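Local coordinates for protein fimbrial subunit CupB6 (Pseudomonas aeruginosa, PDB 5CYL) that is the tip adhesin of a chaperone-usher fimbria and probably mediates the surface attachment and cell contacts that accompany biofilm formation, at residues 65-70 against 148-153; 143-148 against 189-194; 219-224 against 318-323; 270-275 against 284-289; 207-212 against 246-251. One frame throughout, in Å; residues are numbered along the deposited sequence.

Overall arrangement
The five contacts divide between two beta domains. Interactions 1 and 2 lie in the N-terminal one, their centres 11 Å apart; they share G148, and T151 packs against I189. Interactions 3 and 4 lie in the C-terminal pilin domain, 10 Å apart between centres, and meet through the neighbouring strands 283-289 and 311-322. Interaction 5 belongs to the pilin domain too, at its end nearer the middle of the chain, about 11 Å from interaction 2 between nearest atoms. Interaction 3 is buried and mainly apolar, with no polar bond between its segments; interaction 4 adds a backbone bridge. Of the more open ones, 1 rests on backbone and side-chain hydrogen bonds, 2 on packing and 5 on a disulfide.

Interaction 1: 65-70 against 148-153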
# COMPACT_ATOMS: atom_id res chain seq x y z
N SER A 65 -7.17 16.57 19.65
CA SER A 65 -6.12 17.29 20.39
C SER A 65 -4.80 16.54 20.27
O SER A 65 -4.73 15.39 19.80
CB SER A 65 -6.48 17.46 21.86
OG SER A 65 -6.91 16.22 22.39
N GLY A 66 -3.72 17.20 20.67
CA GLY A 66 -2.40 16.57 20.63
C GLY A 66 -1.66 16.85 19.35
O GLY A 66 -0.55 16.37 19.13
N VAL A 67 -2.30 17.63 18.50
CA VAL A 67 -1.69 18.22 17.31
C VAL A 67 -2.34 19.60 17.11
O VAL A 67 -3.54 19.74 17.25
CB VAL A 67 -1.88 17.36 16.06
CG1 VAL A 67 -1.38 18.09 14.82
CG2 VAL A 67 -1.17 16.02 16.22
N GLY A 68 -1.53 20.61 16.86
CA GLY A 68 -2.02 21.98 16.71
C GLY A 68 -2.90 22.23 15.50
O GLY A 68 -3.83 22.99 15.59
N TYR A 69 -2.61 21.60 14.37
CA TYR A 69 -3.28 21.97 13.11
C TYR A 69 -3.61 20.79 12.23
O TYR A 69 -2.91 19.77 12.32
CB TYR A 69 -2.36 22.84 12.32
CG TYR A 69 -2.25 24.22 12.89
CD1 TYR A 69 -3.15 25.25 12.51
CD2 TYR A 69 -1.23 24.55 13.77
CE1 TYR A 69 -3.04 26.57 13.00
CE2 TYR A 69 -1.11 25.87 14.26
CZ TYR A 69 -2.01 26.87 13.88
OH TYR A 69 -1.86 28.17 14.38
N PRO A 70 -4.64 20.89 11.36
CA PRO A 70 -4.91 19.69 10.59
C PRO A 70 -3.99 19.47 9.39
O PRO A 70 -3.30 20.37 8.96
CB PRO A 70 -6.33 19.89 10.12
CG PRO A 70 -6.42 21.35 9.94
CD PRO A 70 -5.64 21.92 11.08
N GLY A 148 1.74 9.87 16.01
CA GLY A 148 1.97 10.87 17.04
C GLY A 148 1.11 10.76 18.27
O GLY A 148 0.57 9.70 18.58
N SER A 149 0.99 11.86 18.99
CA SER A 149 0.21 11.89 20.22
C SER A 149 -1.21 12.40 20.04
O SER A 149 -1.91 12.65 21.02
CB SER A 149 0.94 12.72 21.28
OG SER A 149 1.18 14.03 20.81
N ALA A 150 -1.63 12.57 18.80
CA ALA A 150 -2.97 13.10 18.53
C ALA A 150 -4.06 12.20 19.13
O ALA A 150 -4.03 10.98 18.99
CB ALA A 150 -3.20 13.26 17.04
N THR A 151 -5.02 12.84 19.80
CA THR A 151 -6.10 12.13 20.47
C THR A 151 -7.47 12.61 20.03
O THR A 151 -7.69 13.80 19.86
CB THR A 151 -6.00 12.20 22.01
OG1 THR A 151 -5.84 13.56 22.41
CG2 THR A 151 -4.82 11.42 22.51
N LEU A 152 -8.38 11.66 19.81
CA LEU A 152 -9.76 11.94 19.42
C LEU A 152 -10.70 12.06 20.63
O LEU A 152 -10.93 11.06 21.34
CB LEU A 152 -10.28 10.82 18.48
CG LEU A 152 -11.76 10.98 18.06
CD1 LEU A 152 -11.87 12.28 17.25
CD2 LEU A 152 -12.31 9.78 17.29
N ASN A 153 -11.30 13.23 20.83
CA ASN A 153 -12.22 13.44 21.96
C ASN A 153 -13.66 13.60 21.54
O ASN A 153 -14.00 14.47 20.75
CB ASN A 153 -11.79 14.65 22.76
CG ASN A 153 -10.30 14.67 23.02
OD1 ASN A 153 -9.79 13.95 23.89
ND2 ASN A 153 -9.60 15.50 22.29
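S65 and T151 both set their hydroxyls between the backbone N and the carbonyl carbon, with chi1 at 49° and 51°. Because the two residues form an antiparallel hydrogen-bonded pair with side chains on one face of the sheet, this choice brings S65 OG to 2.9 Å from T151 OG1, a hydrogen bond in which either may donate. N153 supplies a second partner for the serine: its ND2 gives a bond of 2.8 Å to S65 OG, which lies just 5° out of the amide plane. S65 OG is thus gripped by two side chains. The backbones close the pair, S65 N to T151 O at 2.8 Å and T151 N to S65 O at 2.6 Å, and A150 CA adds a CA-H...O contact to S65 O at 3.2 Å. Beyond S65 the chain turns out of the sheet at G66, which has a positive phi and passes with its CA 4.1 Å from A150 CA. V67 CG2 then packs on A150 CB at 3.5 Å. The N153 amide is fixed further by S187 OG on OD1 and by N63 OD1 on ND2. The contact therefore marks where strand 56-65 ends beside strand 151-160, which strand 185-189 flanks across the same four-stranded antiparallel sheet.

Interaction 2: 143-148 against 189-194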
# COMPACT_ATOMS: atom_id res chain seq x y z
N VAL A 143 -3.31 0.32 7.89
CA VAL A 143 -3.42 1.44 8.83
C VAL A 143 -3.92 0.89 10.14
O VAL A 143 -4.96 0.24 10.20
CB VAL A 143 -4.38 2.53 8.31
CG1 VAL A 143 -4.70 3.54 9.39
CG2 VAL A 143 -3.78 3.21 7.09
N THR A 144 -3.16 1.12 11.20
CA THR A 144 -3.55 0.65 12.52
C THR A 144 -3.76 1.76 13.54
O THR A 144 -4.45 1.57 14.54
CB THR A 144 -2.52 -0.33 13.08
OG1 THR A 144 -1.26 0.33 13.13
CG2 THR A 144 -2.41 -1.57 12.18
N SER A 145 -3.16 2.92 13.29
CA SER A 145 -3.18 3.98 14.29
C SER A 145 -2.94 5.34 13.66
O SER A 145 -2.50 5.46 12.53
CB SER A 145 -2.15 3.68 15.35
OG SER A 145 -1.81 4.84 16.07
N VAL A 146 -3.29 6.37 14.41
CA VAL A 146 -2.90 7.73 14.07
C VAL A 146 -1.44 7.88 14.45
O VAL A 146 -1.00 7.28 15.42
CB VAL A 146 -3.78 8.77 14.79
CG1 VAL A 146 -5.23 8.38 14.62
CG2 VAL A 146 -3.43 8.86 16.26
N SER A 147 -0.71 8.67 13.69
CA SER A 147 0.68 8.98 14.02
C SER A 147 0.72 9.97 15.18
O SER A 147 -0.15 10.80 15.31
CB SER A 147 1.41 9.53 12.78
OG SER A 147 2.19 10.69 13.04
N GLY A 148 1.74 9.87 16.01
CA GLY A 148 1.97 10.87 17.04
C GLY A 148 1.11 10.76 18.27
O GLY A 148 0.57 9.70 18.58
N ILE A 189 -6.99 7.41 21.98
CA ILE A 189 -5.61 7.63 21.58
C ILE A 189 -5.06 6.50 20.72
O ILE A 189 -5.31 5.33 21.00
CB ILE A 189 -4.70 7.82 22.81
CG1 ILE A 189 -5.46 8.50 23.94
CG2 ILE A 189 -3.47 8.65 22.44
CD1 ILE A 189 -4.63 8.82 25.16
N GLY A 190 -4.32 6.87 19.69
CA GLY A 190 -3.66 5.89 18.83
C GLY A 190 -4.59 4.92 18.13
O GLY A 190 -5.51 5.37 17.42
N PRO A 191 -4.31 3.57 18.31
CA PRO A 191 -5.21 2.69 17.52
C PRO A 191 -6.68 2.79 17.91
O PRO A 191 -7.53 2.49 17.10
CB PRO A 191 -4.67 1.27 17.81
CG PRO A 191 -4.03 1.39 19.14
CD PRO A 191 -3.33 2.71 19.07
N ALA A 192 -6.94 3.22 19.14
CA ALA A 192 -8.31 3.34 19.64
C ALA A 192 -9.15 4.32 18.81
O ALA A 192 -10.32 4.06 18.54
CB ALA A 192 -8.32 3.76 21.10
N SER A 193 -8.54 5.43 18.38
CA SER A 193 -9.23 6.41 17.55
C SER A 193 -9.60 5.75 16.22
O SER A 193 -10.72 5.90 15.72
CB SER A 193 -8.35 7.64 17.30
OG SER A 193 -7.14 7.27 16.65
N ILE A 194 -8.65 5.00 15.66
CA ILE A 194 -8.85 4.23 14.43
C ILE A 194 -9.86 3.09 14.63
O ILE A 194 -10.64 2.78 13.73
CB ILE A 194 -7.52 3.68 13.89
CG1 ILE A 194 -6.63 4.84 13.43
CG2 ILE A 194 -7.74 2.70 12.75
CD1 ILE A 194 -7.09 5.48 12.13
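I194 CG1 lies over the backbone of S145, 3.7 Å from S145 CA, and V146 CG1 is 4.0 Å from I194 CG1. The isoleucine and valine side chains slide past each other in opposite directions. At its far end I194 CD1 meets V143 CG1 at 4.1 Å, the side chains crossing at about a right angle, so a single isoleucine spans three residues of the loop. P191 approaches from the start of the helix: its CA makes a CA-H...O contact with T144 O at 3.3 Å. The contact is thus carried by packing and this one C-H donor, while the stronger polar bonds stay within each segment and hold its shape. S145 OG, anti to its own backbone N (chi1 161°), reaches forward to V146 O at 2.7 Å. On the helical side G190 occupies the N-cap position, and its O receives S193 OG at 2.6 Å in the carbonyl plane, tying the first turn together. Further out, D79 binds the backbone N of T144 through OD2, and Q125 NE2 hydrogen-bonds I194 O. The short helix 191-194 and the loop before strand 151-160 close over W64 of strand 56-65, reached by V146 and S193, and over Y85 of strand 83-90, reached by I194.

Interaction 3: 219-224 against 318-323; sequences VKLGSV and AAYIRI
The Y320 ring carries L221 CD1 over one face, with the methyl 3.8 Å from the ring centroid, 19° off the normal and offset toward the rim. At the edge, near the ring plane, stands G222 O, 4.0 Å from Y320 CE2, while V224 CG2 comes in obliquely on Y320 CD2 at 4.1 Å. This is core packing between opposed strands of the immunoglobulin-like pilin domain. The axes of strands 219-224 and 318-322 approach to 7.8 Å with an angle of 42° between their directions, too far apart for backbone pairing; the contact is made mainly by side chains, with two backbone carbonyls touching its margin. The leucine crosses the ring obliquely, and L221 CB also touches Y320 CE2 at 3.4 Å. With CG anti to the carbonyl carbon (chi1 -65°) the chain heads for the tyrosine; its branches then part, CD1 over the ring and CD2 to A318. The tyrosine hydroxyl is satisfied by A334 O, so the ring is held at its far end too. Strand 352-361, parallel to 215-225 and antiparallel to 332-343, probably acts as a fused donor strand in the place of the missing last strand. F241 and F356 both border A318, whose CB sits 3.8 Å from L221 CD2.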
# COMPACT_ATOMS: atom_id res chain seq x y z
N VAL A 219 14.93 -20.24 -25.16
CA VAL A 219 15.27 -19.35 -26.24
C VAL A 219 16.22 -20.08 -27.16
O VAL A 219 17.22 -20.68 -26.72
CB VAL A 219 15.87 -18.05 -25.70
CG1 VAL A 219 16.05 -17.02 -26.80
CG2 VAL A 219 15.00 -17.49 -24.58
N LYS A 220 15.89 -20.07 -28.45
CA LYS A 220 16.72 -20.74 -29.44
C LYS A 220 17.61 -19.72 -30.12
O LYS A 220 17.16 -18.79 -30.79
CB LYS A 220 15.86 -21.48 -30.47
CG LYS A 220 14.94 -22.54 -29.88
CD LYS A 220 14.79 -23.78 -30.76
CE LYS A 220 14.34 -25.00 -29.95
NZ LYS A 220 14.67 -26.33 -30.54
N LEU A 221 18.90 -19.88 -29.93
CA LEU A 221 19.80 -18.91 -30.48
C LEU A 221 20.16 -19.34 -31.90
O LEU A 221 20.66 -18.54 -32.67
CB LEU A 221 21.02 -18.74 -29.57
CG LEU A 221 20.72 -18.17 -28.18
CD1 LEU A 221 21.99 -18.22 -27.35
CD2 LEU A 221 20.14 -16.75 -28.22
N GLY A 222 19.89 -20.59 -32.22
CA GLY A 222 20.19 -21.12 -33.56
C GLY A 222 21.65 -21.52 -33.79
O GLY A 222 22.40 -21.74 -32.86
N SER A 223 22.02 -21.71 -35.04
CA SER A 223 23.37 -22.19 -35.34
C SER A 223 24.13 -21.12 -36.04
O SER A 223 23.58 -20.46 -36.93
CB SER A 223 23.35 -23.44 -36.22
OG SER A 223 23.02 -24.54 -35.41
N VAL A 224 25.40 -20.94 -35.65
CA VAL A 224 26.26 -19.93 -36.26
C VAL A 224 27.65 -20.51 -36.51
O VAL A 224 28.20 -21.21 -35.67
CB VAL A 224 26.36 -18.64 -35.41
CG1 VAL A 224 25.01 -17.92 -35.31
CG2 VAL A 224 26.81 -18.97 -34.02
N ALA A 318 18.89 -11.79 -26.77
CA ALA A 318 20.08 -12.61 -26.49
C ALA A 318 20.86 -12.98 -27.75
O ALA A 318 20.29 -13.10 -28.83
CB ALA A 318 19.68 -13.86 -25.73
N ALA A 319 22.17 -13.14 -27.59
CA ALA A 319 23.04 -13.54 -28.69
C ALA A 319 24.28 -14.22 -28.18
O ALA A 319 24.62 -14.12 -26.99
CB ALA A 319 23.40 -12.37 -29.58
N TYR A 320 24.93 -14.97 -29.06
CA TYR A 320 26.26 -15.50 -28.78
C TYR A 320 27.32 -14.40 -28.86
O TYR A 320 27.23 -13.49 -29.70
CB TYR A 320 26.58 -16.59 -29.79
CG TYR A 320 25.86 -17.87 -29.48
CD1 TYR A 320 26.09 -18.54 -28.28
CD2 TYR A 320 24.95 -18.40 -30.37
CE1 TYR A 320 25.43 -19.71 -27.96
CE2 TYR A 320 24.26 -19.58 -30.07
CZ TYR A 320 24.50 -20.23 -28.87
OH TYR A 320 23.87 -21.43 -28.57
N ILE A 321 28.31 -14.46 -27.99
CA ILE A 321 29.43 -13.52 -28.07
C ILE A 321 30.72 -14.30 -28.11
O ILE A 321 30.85 -15.33 -27.43
CB ILE A 321 29.44 -12.54 -26.89
CG1 ILE A 321 30.36 -11.36 -27.18
CG2 ILE A 321 29.80 -13.27 -25.60
CD1 ILE A 321 30.41 -10.31 -26.10
N ARG A 322 31.68 -13.83 -28.88
CA ARG A 322 32.96 -14.51 -28.91
C ARG A 322 33.93 -14.01 -27.84
O ARG A 322 34.33 -12.85 -27.85
CB ARG A 322 33.58 -14.34 -30.27
CG ARG A 322 34.95 -14.98 -30.38
CD ARG A 322 35.72 -14.37 -31.52
NE ARG A 322 37.13 -14.66 -31.41
CZ ARG A 322 37.99 -14.51 -32.41
NH1 ARG A 322 37.57 -14.05 -33.59
NH2 ARG A 322 39.26 -14.80 -32.21
N ILE A 323 34.33 -14.89 -26.94
CA ILE A 323 35.29 -14.45 -25.93
C ILE A 323 36.72 -14.96 -26.12
O ILE A 323 37.62 -14.30 -25.63
CB ILE A 323 34.83 -14.71 -24.50
CG1 ILE A 323 34.81 -16.23 -24.31
CG2 ILE A 323 33.50 -13.98 -24.25
CD1 ILE A 323 34.07 -16.78 -23.11

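Interaction 4: 270-275 against 284-289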
# COMPACT_ATOMS: atom_id res chain seq x y z
N PRO A 270 30.46 -10.32 -15.43
CA PRO A 270 29.18 -11.05 -15.32
C PRO A 270 28.16 -10.76 -16.43
O PRO A 270 27.13 -11.41 -16.48
CB PRO A 270 28.61 -10.57 -14.00
CG PRO A 270 29.57 -9.58 -13.46
CD PRO A 270 30.46 -9.15 -14.56
N THR A 271 28.46 -9.83 -17.31
CA THR A 271 27.68 -9.74 -18.53
C THR A 271 27.74 -10.97 -19.43
O THR A 271 26.84 -11.18 -20.21
CB THR A 271 28.05 -8.53 -19.36
OG1 THR A 271 29.47 -8.53 -19.60
CG2 THR A 271 27.65 -7.32 -18.61
N ILE A 272 28.75 -11.81 -19.31
CA ILE A 272 28.90 -12.98 -20.17
C ILE A 272 28.30 -14.17 -19.44
O ILE A 272 28.84 -14.59 -18.41
CB ILE A 272 30.39 -13.29 -20.52
CG1 ILE A 272 31.23 -12.05 -20.85
CG2 ILE A 272 30.48 -14.26 -21.69
CD1 ILE A 272 30.83 -11.42 -22.13
N LEU A 273 27.21 -14.69 -19.96
CA LEU A 273 26.67 -15.96 -19.48
C LEU A 273 27.48 -17.14 -20.04
O LEU A 273 27.81 -17.19 -21.22
CB LEU A 273 25.24 -16.06 -19.91
CG LEU A 273 24.40 -17.21 -19.38
CD1 LEU A 273 24.39 -17.27 -17.88
CD2 LEU A 273 22.98 -17.08 -19.91
N SER A 274 27.76 -18.12 -19.19
CA SER A 274 28.64 -19.22 -19.55
C SER A 274 27.91 -20.24 -20.41
O SER A 274 26.71 -20.40 -20.26
CB SER A 274 29.14 -19.89 -18.26
OG SER A 274 28.68 -21.24 -18.09
N LEU A 275 28.63 -20.98 -21.24
CA LEU A 275 28.04 -22.13 -21.94
C LEU A 275 28.21 -23.40 -21.08
O LEU A 275 29.20 -23.49 -20.34
CB LEU A 275 28.67 -22.34 -23.32
CG LEU A 275 28.55 -21.25 -24.37
CD1 LEU A 275 29.24 -21.73 -25.63
CD2 LEU A 275 27.13 -20.79 -24.69
N GLY A 284 30.33 -17.13 -25.32
CA GLY A 284 29.40 -16.96 -24.25
C GLY A 284 28.11 -16.42 -24.78
O GLY A 284 27.98 -16.20 -26.00
N ILE A 285 27.18 -16.17 -23.88
CA ILE A 285 25.91 -15.54 -24.26
C ILE A 285 25.76 -14.15 -23.60
O ILE A 285 26.07 -13.97 -22.42
CB ILE A 285 24.76 -16.46 -23.85
CG1 ILE A 285 24.77 -17.69 -24.72
CG2 ILE A 285 23.44 -15.77 -24.05
CD1 ILE A 285 23.95 -18.80 -24.15
N VAL A 286 25.33 -13.15 -24.37
CA VAL A 286 25.00 -11.85 -23.78
C VAL A 286 23.51 -11.53 -23.88
O VAL A 286 22.92 -11.72 -24.92
CB VAL A 286 25.83 -10.69 -24.37
CG1 VAL A 286 27.24 -10.73 -23.83
CG2 VAL A 286 25.84 -10.75 -25.87
N VAL A 287 22.91 -10.99 -22.82
CA VAL A 287 21.50 -10.61 -22.85
C VAL A 287 21.33 -9.12 -22.59
O VAL A 287 21.80 -8.57 -21.57
CB VAL A 287 20.68 -11.36 -21.81
CG1 VAL A 287 19.19 -11.18 -22.07
CG2 VAL A 287 21.05 -12.81 -21.84
N LYS A 288 20.62 -8.47 -23.50
CA LYS A 288 20.46 -7.04 -23.42
C LYS A 288 19.07 -6.60 -22.89
O LYS A 288 18.04 -7.01 -23.42
CB LYS A 288 20.73 -6.46 -24.77
CG LYS A 288 20.57 -4.97 -24.75
CD LYS A 288 20.34 -4.54 -26.17
CE LYS A 288 20.51 -3.06 -26.25
NZ LYS A 288 20.38 -2.57 -27.64
N ASN A 289 19.07 -5.76 -21.85
CA ASN A 289 17.87 -5.22 -21.21
C ASN A 289 17.31 -4.13 -22.13
O ASN A 289 17.97 -3.14 -22.42
CB ASN A 289 18.20 -4.71 -19.80
CG ASN A 289 17.04 -4.00 -19.09
OD1 ASN A 289 16.20 -3.32 -19.71
ND2 ASN A 289 17.02 -4.11 -17.79
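L273 and I285 form a single antiparallel hydrogen-bonded bridge by which a loop of the immunoglobulin-like pilin domain joins strand 283-289. Both backbone bonds are well formed: L273 N donates to I285 O at 2.8 Å with an N-H...O angle of 156°, and I285 N donates to L273 O at 2.9 Å, reaching a lone pair in the carbonyl plane. Donors and acceptors alternate along the strand. I285 serves the loop, whereas G284 and V286 turn to strand 311-322, where G284 O takes I321 N and V286 N gives to A319 O. The loop finds its own partners: D260 OD2 accepts the backbone N of S274, and D269 OD1 is the partner of T271 OG1. Apolar groups pack around this bridge. I272 and V286 lie side by side, pointing the same way, with I272 CD1 4.0 Å from V286 CG1, and L273 CB meets I285 CB at 4.0 Å. L273 O stands 3.4 Å from G284 CA. F356 of strand 352-361 touches L273 and I285. L275 has CG anti to the carbonyl carbon (chi1 -61°), which helps turn the side chain toward I285; the two cross at about a right angle, L275 CD2 touching I285 CD1 at 3.8 Å.

Interaction 5: 207-212 against 246-251; sequences KKCKVE and SECAAL
K208 O and A249 N, then S246 O and K210 N, give the two backbone hydrogen bonds of this contact, each 3.2 Å long, on either side of the disulfide along the chain. They differ in approach: A249 N, with an N-H...O angle of 158°, stands above the K208 carbonyl plane, 49° out of it, whereas K210 N arrives nearly along the axis of the S246 carbonyl. Between them C209 SG is bonded to C248 SG at 2.1 Å with a chi3 of 107°. Each SG lies anti to its carbonyl carbon, beside its own backbone N, where the two meet, and C209 CA comes within 3.8 Å of C248 CA. Packing spreads from there. K207 CD and CE lie over L251, CE at 3.5 Å from L251 CB, and the lysine nitrogen goes on to hydrogen-bond G139 O. At the other end the aliphatic part of K210 crosses E247, CD standing 3.7 Å from OE1; the opposite charges are not in contact, K210 NZ being 5.1 Å from E247 OE2. P254 and L245 border C209, while L251 touches L26 of the N-terminal part. Tying the segment before strand 215-225 to the loop just after strand 239-245, the first and second strands of the C-terminal domain, the link matches the disulfide characteristic of pilin domains of chaperone-usher fimbriae.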
# COMPACT_ATOMS: atom_id res chain seq x y z
N LYS A 207 0.47 -5.60 -2.98
CA LYS A 207 1.63 -5.15 -3.75
C LYS A 207 2.34 -6.24 -4.55
O LYS A 207 3.51 -6.12 -4.86
CB LYS A 207 2.63 -4.46 -2.82
CG LYS A 207 2.09 -3.21 -2.15
CD LYS A 207 2.00 -2.05 -3.13
CE LYS A 207 1.86 -0.72 -2.41
NZ LYS A 207 2.94 -0.49 -1.44
N LYS A 208 1.66 -7.33 -4.88
CA LYS A 208 2.35 -8.46 -5.53
C LYS A 208 1.69 -8.94 -6.81
O LYS A 208 0.53 -8.73 -7.02
CB LYS A 208 2.53 -9.61 -4.55
CG LYS A 208 3.48 -9.26 -3.41
CD LYS A 208 3.89 -10.45 -2.55
CE LYS A 208 2.71 -11.08 -1.84
NZ LYS A 208 3.15 -12.13 -0.88
N CYS A 209 2.48 -9.55 -7.67
CA CYS A 209 1.98 -10.13 -8.90
C CYS A 209 1.90 -11.62 -8.64
O CYS A 209 2.38 -12.10 -7.65
CB CYS A 209 2.89 -9.82 -10.09
SG CYS A 209 3.22 -8.06 -10.37
N LYS A 210 1.28 -12.33 -9.57
CA LYS A 210 1.16 -13.76 -9.51
C LYS A 210 2.36 -14.40 -10.17
O LYS A 210 2.67 -14.17 -11.35
CB LYS A 210 -0.14 -14.18 -10.21
CG LYS A 210 -0.27 -15.67 -10.44
CD LYS A 210 -1.08 -16.01 -11.69
CE LYS A 210 -0.53 -17.27 -12.38
NZ LYS A 210 -1.57 -18.26 -12.78
N VAL A 211 3.02 -15.25 -9.39
CA VAL A 211 4.21 -15.96 -9.87
C VAL A 211 4.02 -17.48 -9.90
O VAL A 211 3.78 -18.09 -8.87
CB VAL A 211 5.43 -15.63 -8.99
CG1 VAL A 211 6.67 -16.39 -9.45
CG2 VAL A 211 5.68 -14.13 -8.97
N GLU A 212 4.15 -18.07 -11.08
CA GLU A 212 4.08 -19.52 -11.22
C GLU A 212 5.50 -20.02 -11.04
O GLU A 212 6.35 -19.76 -11.88
CB GLU A 212 3.49 -19.93 -12.56
CG GLU A 212 4.10 -19.23 -13.77
CD GLU A 212 4.01 -20.03 -15.07
OE1 GLU A 212 3.67 -19.46 -16.13
OE2 GLU A 212 4.28 -21.24 -15.04
N SER A 246 1.85 -11.52 -14.48
CA SER A 246 0.49 -10.98 -14.70
C SER A 246 -0.35 -11.03 -13.46
O SER A 246 0.05 -11.62 -12.45
CB SER A 246 -0.19 -11.68 -15.86
OG SER A 246 -0.06 -13.08 -15.65
N GLU A 247 -1.48 -10.36 -13.52
CA GLU A 247 -2.36 -10.21 -12.36
C GLU A 247 -1.69 -9.40 -11.24
O GLU A 247 -1.88 -9.66 -10.07
CB GLU A 247 -2.82 -11.57 -11.85
CG GLU A 247 -3.70 -12.33 -12.83
CD GLU A 247 -4.24 -13.63 -12.27
OE1 GLU A 247 -4.02 -13.93 -11.07
OE2 GLU A 247 -4.87 -14.37 -13.05
N CYS A 248 -0.91 -8.42 -11.64
CA CYS A 248 -0.20 -7.55 -10.72
C CYS A 248 -1.14 -6.60 -10.02
O CYS A 248 -2.01 -6.00 -10.65
CB CYS A 248 0.79 -6.70 -11.50
SG CYS A 248 2.19 -7.66 -12.12
N ALA A 249 -0.92 -6.39 -8.74
CA ALA A 249 -1.63 -5.33 -7.98
C ALA A 249 -1.29 -3.96 -8.53
O ALA A 249 -0.18 -3.79 -9.00
CB ALA A 249 -1.26 -5.40 -6.50
N ALA A 250 -2.20 -2.99 -8.45
CA ALA A 250 -1.96 -1.70 -9.14
C ALA A 250 -0.60 -1.07 -8.82
O ALA A 250 0.04 -0.53 -9.69
CB ALA A 250 -3.07 -0.71 -8.87
N LEU A 251 -0.20 -1.16 -7.56
CA LEU A 251 1.01 -0.51 -7.03
C LEU A 251 2.21 -1.42 -6.91
O LEU A 251 3.23 -1.02 -6.37
CB LEU A 251 0.69 0.05 -5.65
CG LEU A 251 0.46 1.54 -5.56
CD1 LEU A 251 -0.34 2.09 -6.71
CD2 LEU A 251 -0.23 1.80 -4.23